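PDB 3S6J: hydrolase, haloacid dehalogenase-like family from Pseudomonas syringae pv. tomato, which binds calcium and may act as a sugar phosphatase, the present chain being the haloacid dehalogenase-like hydrolase part of a longer protein. Local coordinates for residues F9-D14 with V97-T102; T16-V21 with L125-L130. All blocks are in the same frame, centred on the assembly; numbering follows the deposited sequence.

Both contacts join helices of a Rossmann-like HAD core to the segment that runs from the central strand past the calcium site, and both are buried and almost wholly apolar where their segments meet. Contact 1 packs helix 96-105 beneath the central strand 8-11, whose continuation carries two of the calcium ligands; all its touching residues are buried. Contact 2 takes up the chain two residues later and lies nearer the surface, with Ala-127 partly exposed. The two centres lie about 10 Å apart, and Ser-20 OG reaches Asp-14 OD2 at 2.7 Å, a probable hydrogen bond between them. Charge gathers round the metal in contact 1, whereas in contact 2 the exposed charges are Lys-126 and Lys-129, which do not touch 16-21.

Contact 1: residues F9-D14 with V97-T102. With CA (calcium ion), chain M.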
ATOM      1  N   PHE E   9      -0.991 -17.854  20.546  1.00 38.04           N
ATOM      2  CA  PHE E   9      -0.805 -16.933  19.433  1.00 35.84           C
ATOM      3  C   PHE E   9      -1.713 -17.203  18.242  1.00 38.59           C
ATOM      4  O   PHE E   9      -1.748 -18.315  17.702  1.00 39.57           O
ATOM      5  CB  PHE E   9       0.654 -16.955  18.969  1.00 36.77           C
ATOM      6  CG  PHE E   9       1.614 -16.357  19.958  1.00 39.96           C
ATOM      7  CD1 PHE E   9       1.977 -17.053  21.109  1.00 40.16           C
ATOM      8  CD2 PHE E   9       2.162 -15.103  19.741  1.00 38.82           C
ATOM      9  CE1 PHE E   9       2.874 -16.498  22.028  1.00 42.10           C
ATOM     10  CE2 PHE E   9       3.052 -14.544  20.652  1.00 39.15           C
ATOM     11  CZ  PHE E   9       3.406 -15.242  21.800  1.00 40.91           C
ATOM     12  N   ILE E  10      -2.436 -16.172  17.818  1.00 36.70           N
ATOM     13  CA  ILE E  10      -3.240 -16.264  16.601  1.00 36.82           C
ATOM     14  C   ILE E  10      -2.660 -15.354  15.520  1.00 36.00           C
ATOM     15  O   ILE E  10      -2.697 -14.130  15.640  1.00 34.90           O
ATOM     16  CB  ILE E  10      -4.709 -15.905  16.851  1.00 31.91           C
ATOM     17  CG1 ILE E  10      -5.271 -16.750  17.997  1.00 32.84           C
ATOM     18  CG2 ILE E  10      -5.492 -16.138  15.593  1.00 35.31           C
ATOM     19  CD1 ILE E  10      -6.654 -16.328  18.479  1.00 32.54           C
ATOM     20  N   PHE E  11      -2.110 -15.965  14.476  1.00 34.58           N
ATOM     21  CA  PHE E  11      -1.429 -15.223  13.432  1.00 33.43           C
ATOM     22  C   PHE E  11      -2.326 -15.058  12.208  1.00 34.64           C
ATOM     23  O   PHE E  11      -2.948 -16.019  11.745  1.00 36.11           O
ATOM     24  CB  PHE E  11      -0.173 -15.965  12.985  1.00 34.18           C
ATOM     25  CG  PHE E  11       0.972 -15.907  13.959  1.00 33.64           C
ATOM     26  CD1 PHE E  11       1.868 -14.853  13.934  1.00 32.96           C
ATOM     27  CD2 PHE E  11       1.183 -16.933  14.860  1.00 34.82           C
ATOM     28  CE1 PHE E  11       2.942 -14.823  14.806  1.00 34.97           C
ATOM     29  CE2 PHE E  11       2.251 -16.903  15.739  1.00 35.16           C
ATOM     30  CZ  PHE E  11       3.126 -15.847  15.721  1.00 34.27           C
ATOM     31  N   ASP E  12      -2.397 -13.843  11.685  1.00 30.43           N
ATOM     32  CA  ASP E  12      -2.897 -13.665  10.334  1.00 33.33           C
ATOM     33  C   ASP E  12      -1.817 -14.216   9.379  1.00 33.24           C
ATOM     34  O   ASP E  12      -0.690 -14.487   9.810  1.00 32.01           O
ATOM     35  CB  ASP E  12      -3.179 -12.193  10.067  1.00 30.76           C
ATOM     36  CG  ASP E  12      -3.430 -11.918   8.607  1.00 32.67           C
ATOM     37  OD1 ASP E  12      -4.463 -12.373   8.090  1.00 31.93           O
ATOM     38  OD2 ASP E  12      -2.582 -11.252   7.981  1.00 32.30           O
ATOM     39  N   LEU E  13      -2.142 -14.393   8.097  1.00 32.66           N
ATOM     40  CA  LEU E  13      -1.182 -15.016   7.177  1.00 31.33           C
ATOM     41  C   LEU E  13      -0.652 -14.054   6.115  1.00 31.53           C
ATOM     42  O   LEU E  13       0.490 -13.593   6.175  1.00 34.18           O
ATOM     43  CB  LEU E  13      -1.806 -16.253   6.530  1.00 31.66           C
ATOM     44  CG  LEU E  13      -0.954 -17.112   5.586  1.00 33.84           C
ATOM     45  CD1 LEU E  13       0.414 -17.476   6.196  1.00 32.42           C
ATOM     46  CD2 LEU E  13      -1.738 -18.375   5.197  1.00 35.78           C
ATOM     47  N   ASP E  14      -1.500 -13.766   5.143  1.00 32.79           N
ATOM     48  CA  ASP E  14      -1.201 -12.860   4.048  1.00 33.64           C
ATOM     49  C   ASP E  14      -0.860 -11.448   4.580  1.00 33.26           C
ATOM     50  O   ASP E  14      -1.727 -10.755   5.088  1.00 31.08           O
ATOM     51  CB  ASP E  14      -2.430 -12.889   3.122  1.00 33.23           C
ATOM     52  CG  ASP E  14      -2.513 -11.714   2.176  1.00 34.25           C
ATOM     53  OD1 ASP E  14      -3.585 -11.071   2.154  1.00 37.14           O
ATOM     54  OD2 ASP E  14      -1.548 -11.448   1.430  1.00 35.94           O
ATOM     55  N   VAL E  97       9.433 -17.463   9.710  1.00 40.74           N
ATOM     56  CA  VAL E  97       9.706 -18.854  10.038  1.00 42.96           C
ATOM     57  C   VAL E  97      10.392 -18.935  11.398  1.00 42.99           C
ATOM     58  O   VAL E  97       9.982 -19.713  12.262  1.00 45.42           O
ATOM     59  CB  VAL E  97      10.576 -19.528   8.954  1.00 46.05           C
ATOM     60  CG1 VAL E  97      11.203 -20.794   9.498  1.00 45.19           C
ATOM     61  CG2 VAL E  97       9.739 -19.820   7.707  1.00 43.81           C
ATOM     62  N   GLU E  98      11.419 -18.114  11.594  1.00 41.70           N
ATOM     63  CA  GLU E  98      12.139 -18.117  12.861  1.00 41.89           C
ATOM     64  C   GLU E  98      11.234 -17.870  14.058  1.00 44.07           C
ATOM     65  O   GLU E  98      11.454 -18.456  15.127  1.00 44.51           O
ATOM     66  CB  GLU E  98      13.267 -17.095  12.874  1.00 41.95           C
ATOM     67  CG  GLU E  98      14.007 -17.061  14.203  1.00 39.64           C
ATOM     68  CD  GLU E  98      15.237 -16.188  14.147  1.00 43.45           C
ATOM     69  OE1 GLU E  98      15.379 -15.486  13.129  1.00 44.31           O
ATOM     70  OE2 GLU E  98      16.065 -16.206  15.102  1.00 45.66           O
ATOM     71  N   LEU E  99      10.229 -17.002  13.894  1.00 42.13           N
ATOM     72  CA  LEU E  99       9.270 -16.733  14.972  1.00 38.50           C
ATOM     73  C   LEU E  99       8.483 -17.996  15.266  1.00 40.91           C
ATOM     74  O   LEU E  99       8.303 -18.375  16.425  1.00 42.83           O
ATOM     75  CB  LEU E  99       8.320 -15.582  14.614  1.00 36.31           C
ATOM     76  CG  LEU E  99       7.237 -15.222  15.649  1.00 39.02           C
ATOM     77  CD1 LEU E  99       7.856 -14.897  17.025  1.00 37.47           C
ATOM     78  CD2 LEU E  99       6.325 -14.077  15.176  1.00 33.51           C
ATOM     79  N   LEU E 100       8.024 -18.663  14.213  1.00 40.63           N
ATOM     80  CA  LEU E 100       7.211 -19.866  14.399  1.00 43.05           C
ATOM     81  C   LEU E 100       8.034 -20.970  15.053  1.00 45.52           C
ATOM     82  O   LEU E 100       7.565 -21.635  15.976  1.00 45.77           O
ATOM     83  CB  LEU E 100       6.613 -20.337  13.078  1.00 40.99           C
ATOM     84  CG  LEU E 100       5.512 -19.437  12.506  1.00 41.61           C
ATOM     85  CD1 LEU E 100       5.138 -19.878  11.100  1.00 39.17           C
ATOM     86  CD2 LEU E 100       4.278 -19.413  13.434  1.00 38.62           C
ATOM     87  N   GLU E 101       9.269 -21.136  14.579  1.00 45.15           N
ATOM     88  CA  GLU E 101      10.220 -22.064  15.176  1.00 45.86           C
ATOM     89  C   GLU E 101      10.487 -21.736  16.646  1.00 47.34           C
ATOM     90  O   GLU E 101      10.563 -22.642  17.486  1.00 48.85           O
ATOM     91  CB  GLU E 101      11.531 -22.061  14.385  1.00 47.17           C
ATOM     92  CG  GLU E 101      11.382 -22.621  12.979  1.00 47.66           C
ATOM     93  CD  GLU E 101      12.699 -22.720  12.220  1.00 50.00           C
ATOM     94  OE1 GLU E 101      13.599 -21.877  12.440  1.00 48.73           O
ATOM     95  OE2 GLU E 101      12.822 -23.644  11.385  1.00 52.33           O
ATOM     96  N   THR E 102      10.616 -20.449  16.963  1.00 45.44           N
ATOM     97  CA  THR E 102      10.832 -20.040  18.349  1.00 43.57           C
ATOM     98  C   THR E 102       9.678 -20.485  19.241  1.00 47.98           C
ATOM     99  O   THR E 102       9.902 -20.998  20.336  1.00 49.84           O
ATOM    100  CB  THR E 102      11.036 -18.533  18.490  1.00 44.71           C
ATOM    101  OG1 THR E 102      12.150 -18.123  17.686  1.00 39.97           O
ATOM    102  CG2 THR E 102      11.322 -18.169  19.946  1.00 43.17           C
TER
HETATM  103 CA    CA M   1      -3.646  -9.812   6.204  1.00 34.38          CA
HETATM  104  O   HOH W   1      -5.659  -9.297   7.452  1.00 28.39           O
HETATM  105  O   HOH W   2      -5.240 -10.717   4.432  1.00 32.71           O
HETATM  106  O   HOH W   3      -3.911  -7.617   4.706  1.00 30.50           O
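The central strand of the parallel sheet in a HAD-type core, 8-11, meets helix 96-105 through a single aromatic side chain, that of Phe-11. Two leucines of the helix reach its ring at different carbons. Leu-99 CD2 lies at the ring edge, near the ring plane, 3.5 Å from Phe-11 CE1, and also approaches CZ. Leu-100 CD2 comes in obliquely, 4.0 Å from Phe-11 CE2. The Leu-100 CB does not aim at the strand; with CG anti to the carbonyl carbon (chi1 -70°), the branch end is what comes nearer. Trp-110 of the adjacent strand 110-113 also packs on Phe-11 and Leu-100, so the ring is enclosed in the core.

One residue beyond Phe-11 the chemistry changes completely. Asp-12 holds its CG anti to the backbone N (chi1 168°), and its OD2 binds the calcium ion at 2.5 Å. The main-chain O of Asp-14 lies 2.4 Å from the calcium ion, while Asp-172 and three waters are also ligands. The Asp-14 carboxylate is used differently: OD1 accepts a hydrogen bond from water 2 at 2.8 Å and another from Asn-24, which helps to fix the second shell. Lys-147 forms a salt bridge with Asp-12 OD1, the carboxylate oxygen other than the metal ligand. The helix on the apolar part of the strand is ordinary alpha/beta layering; Asp-12, Asp-14 and Thr-16 fit the DxDx(T/V) pattern, which at the C-terminal end of the central strand and on a metal is consistent with a HAD active site.

Contact 2: residues T16-V21 with L125-L130; sequences TLTDSV and LKALKL
Thr-18 and Leu-128 form the tight part of this contact, their side chains crossing at about a right angle. The methyl of Thr-18 does the touching: CG2 lies 3.8 Å from Leu-128 CG and 3.9 Å from Ala-127 CB, bridging these two neighbouring residues. With chi1 at 50°, CG2 is anti to the carbonyl carbon and OG1 is placed to donate to Ser-20 OG at 3.1 Å. Leu-128 also spreads its branches over Leu-17, CD1 standing 4.0 Å from Leu-17 CB and CD2 3.6 Å from Leu-17 O.

The outer side is looser and polar. Lys-126 and Lys-129 are exposed, and neither touches segment 16-21. Lys-129 instead folds back so that NZ donates to Ala-127 O at 2.8 Å. Its positive phi makes it the C-prime residue of a Schellman motif, in which Leu-130 N bonds to Leu-125 O and Lys-129 N to Lys-126 O. Next to Thr-18, Asp-19 OD2 accepts a hydrogen bond from Met-41 N of the second subunit.

Thr-18 thus divides its two branches. Its methyl meets the other segment through nonpolar contacts, which carry little directionality, while the directed bonds run within 16-21, from Thr-18 OG1 to Ser-20 OG, and on to the carboxylate of Asp-14, whose main-chain O binds the calcium ion.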
ATOM      1  N   THR E  16       1.378 -10.848   6.964  1.00 31.40           N
ATOM      2  CA  THR E  16       1.779 -10.941   8.356  1.00 29.45           C
ATOM      3  C   THR E  16       2.930 -11.938   8.475  1.00 32.25           C
ATOM      4  O   THR E  16       3.969 -11.624   9.073  1.00 30.63           O
ATOM      5  CB  THR E  16       0.581 -11.352   9.249  1.00 31.82           C
ATOM      6  OG1 THR E  16      -0.417 -10.308   9.250  1.00 31.17           O
ATOM      7  CG2 THR E  16       1.032 -11.657  10.681  1.00 28.99           C
ATOM      8  N   LEU E  17       2.752 -13.129   7.896  1.00 30.41           N
ATOM      9  CA  LEU E  17       3.838 -14.111   7.814  1.00 31.92           C
ATOM     10  C   LEU E  17       4.428 -14.238   6.390  1.00 33.17           C
ATOM     11  O   LEU E  17       5.609 -14.527   6.230  1.00 31.66           O
ATOM     12  CB  LEU E  17       3.399 -15.480   8.352  1.00 32.64           C
ATOM     13  CG  LEU E  17       2.923 -15.518   9.803  1.00 33.29           C
ATOM     14  CD1 LEU E  17       2.183 -16.829  10.142  1.00 32.73           C
ATOM     15  CD2 LEU E  17       4.073 -15.264  10.771  1.00 32.00           C
ATOM     16  N   THR E  18       3.604 -14.015   5.368  1.00 32.46           N
ATOM     17  CA  THR E  18       4.082 -14.019   3.994  1.00 32.75           C
ATOM     18  C   THR E  18       3.864 -12.668   3.338  1.00 34.34           C
ATOM     19  O   THR E  18       2.834 -12.008   3.565  1.00 33.43           O
ATOM     20  CB  THR E  18       3.356 -15.079   3.120  1.00 34.31           C
ATOM     21  OG1 THR E  18       1.940 -14.948   3.282  1.00 34.15           O
ATOM     22  CG2 THR E  18       3.790 -16.479   3.500  1.00 33.76           C
ATOM     23  N   ASP E  19       4.809 -12.280   2.485  1.00 32.74           N
ATOM     24  CA  ASP E  19       4.720 -11.014   1.760  1.00 31.92           C
ATOM     25  C   ASP E  19       3.791 -11.141   0.547  1.00 33.86           C
ATOM     26  O   ASP E  19       4.246 -11.205  -0.603  1.00 35.42           O
ATOM     27  CB  ASP E  19       6.109 -10.550   1.341  1.00 32.04           C
ATOM     28  CG  ASP E  19       6.127  -9.124   0.862  1.00 32.10           C
ATOM     29  OD1 ASP E  19       5.048  -8.488   0.843  1.00 29.28           O
ATOM     30  OD2 ASP E  19       7.233  -8.641   0.506  1.00 33.26           O
ATOM     31  N   SER E  20       2.487 -11.167   0.806  1.00 29.55           N
ATOM     32  CA  SER E  20       1.527 -11.489  -0.245  1.00 33.64           C
ATOM     33  C   SER E  20       0.357 -10.516  -0.438  1.00 30.83           C
ATOM     34  O   SER E  20      -0.443 -10.701  -1.349  1.00 31.20           O
ATOM     35  CB  SER E  20       0.988 -12.908  -0.055  1.00 33.52           C
ATOM     36  OG  SER E  20       0.525 -13.107   1.258  1.00 32.71           O
ATOM     37  N   VAL E  21       0.276  -9.476   0.386  1.00 29.52           N
ATOM     38  CA  VAL E  21      -0.789  -8.491   0.247  1.00 30.07           C
ATOM     39  C   VAL E  21      -0.799  -7.842  -1.138  1.00 29.84           C
ATOM     40  O   VAL E  21      -1.844  -7.655  -1.721  1.00 29.79           O
ATOM     41  CB  VAL E  21      -0.677  -7.378   1.328  1.00 30.88           C
ATOM     42  CG1 VAL E  21      -1.592  -6.219   0.992  1.00 28.97           C
ATOM     43  CG2 VAL E  21      -0.986  -7.927   2.731  1.00 29.27           C
ATOM     44  N   LEU E 125       1.246 -20.700   2.454  1.00 42.53           N
ATOM     45  CA  LEU E 125       1.891 -21.654   3.348  1.00 42.92           C
ATOM     46  C   LEU E 125       3.131 -22.295   2.725  1.00 44.82           C
ATOM     47  O   LEU E 125       4.095 -22.595   3.423  1.00 44.96           O
ATOM     48  CB  LEU E 125       0.901 -22.746   3.749  1.00 45.76           C
ATOM     49  CG  LEU E 125      -0.298 -22.374   4.619  1.00 45.24           C
ATOM     50  CD1 LEU E 125      -1.273 -23.526   4.660  1.00 49.25           C
ATOM     51  CD2 LEU E 125       0.138 -22.020   6.015  1.00 42.87           C
ATOM     52  N   LYS E 126       3.095 -22.521   1.415  1.00 45.18           N
ATOM     53  CA  LYS E 126       4.268 -23.013   0.693  1.00 45.72           C
ATOM     54  C   LYS E 126       5.484 -22.119   0.954  1.00 46.66           C
ATOM     55  O   LYS E 126       6.590 -22.610   1.179  1.00 46.48           O
ATOM     56  CB  LYS E 126       3.995 -23.074  -0.814  1.00 43.72           C
ATOM     57  CG  LYS E 126       2.658 -23.700  -1.199  1.00 47.19           C
ATOM     58  CD  LYS E 126       2.727 -25.219  -1.211  1.00 51.44           C
ATOM     59  CE  LYS E 126       1.490 -25.832  -1.866  1.00 53.47           C
ATOM     60  NZ  LYS E 126       1.681 -27.280  -2.187  1.00 58.68           N
ATOM     61  N   ALA E 127       5.280 -20.804   0.918  1.00 45.30           N
ATOM     62  CA  ALA E 127       6.383 -19.874   1.108  1.00 42.79           C
ATOM     63  C   ALA E 127       7.011 -20.033   2.483  1.00 44.39           C
ATOM     64  O   ALA E 127       8.144 -19.644   2.696  1.00 47.23           O
ATOM     65  CB  ALA E 127       5.917 -18.442   0.905  1.00 42.34           C
ATOM     66  N   LEU E 128       6.258 -20.585   3.424  1.00 45.55           N
ATOM     67  CA  LEU E 128       6.783 -20.843   4.756  1.00 45.16           C
ATOM     68  C   LEU E 128       7.136 -22.309   4.866  1.00 47.41           C
ATOM     69  O   LEU E 128       7.332 -22.819   5.961  1.00 50.14           O
ATOM     70  CB  LEU E 128       5.737 -20.518   5.822  1.00 45.31           C
ATOM     71  CG  LEU E 128       5.116 -19.121   5.845  1.00 42.97           C
ATOM     72  CD1 LEU E 128       3.867 -19.127   6.717  1.00 38.63           C
ATOM     73  CD2 LEU E 128       6.120 -18.097   6.333  1.00 39.50           C
ATOM     74  N   LYS E 129       7.209 -22.983   3.722  1.00 51.26           N
ATOM     75  CA  LYS E 129       7.397 -24.432   3.671  1.00 49.67           C
ATOM     76  C   LYS E 129       6.605 -25.122   4.781  1.00 51.38           C
ATOM     77  O   LYS E 129       7.168 -25.876   5.578  1.00 53.45           O
ATOM     78  CB  LYS E 129       8.880 -24.795   3.765  1.00 49.13           C
ATOM     79  CG  LYS E 129       9.809 -23.816   3.051  1.00 51.87           C
ATOM     80  CD  LYS E 129      10.092 -22.597   3.933  1.00 52.14           C
ATOM     81  CE  LYS E 129      10.781 -21.469   3.166  1.00 52.17           C
ATOM     82  NZ  LYS E 129      10.624 -20.154   3.854  1.00 44.77           N
ATOM     83  N   LEU E 130       5.305 -24.837   4.844  1.00 50.45           N
ATOM     84  CA  LEU E 130       4.405 -25.512   5.779  1.00 50.35           C
ATOM     85  C   LEU E 130       3.276 -26.223   5.028  1.00 55.85           C
ATOM     86  O   LEU E 130       2.744 -25.725   4.021  1.00 53.92           O
ATOM     87  CB  LEU E 130       3.816 -24.531   6.804  1.00 49.98           C
ATOM     88  CG  LEU E 130       4.698 -23.861   7.874  1.00 50.43           C
ATOM     89  CD1 LEU E 130       3.898 -22.823   8.652  1.00 45.74           C
ATOM     90  CD2 LEU E 130       5.338 -24.857   8.844  1.00 49.86           C
TER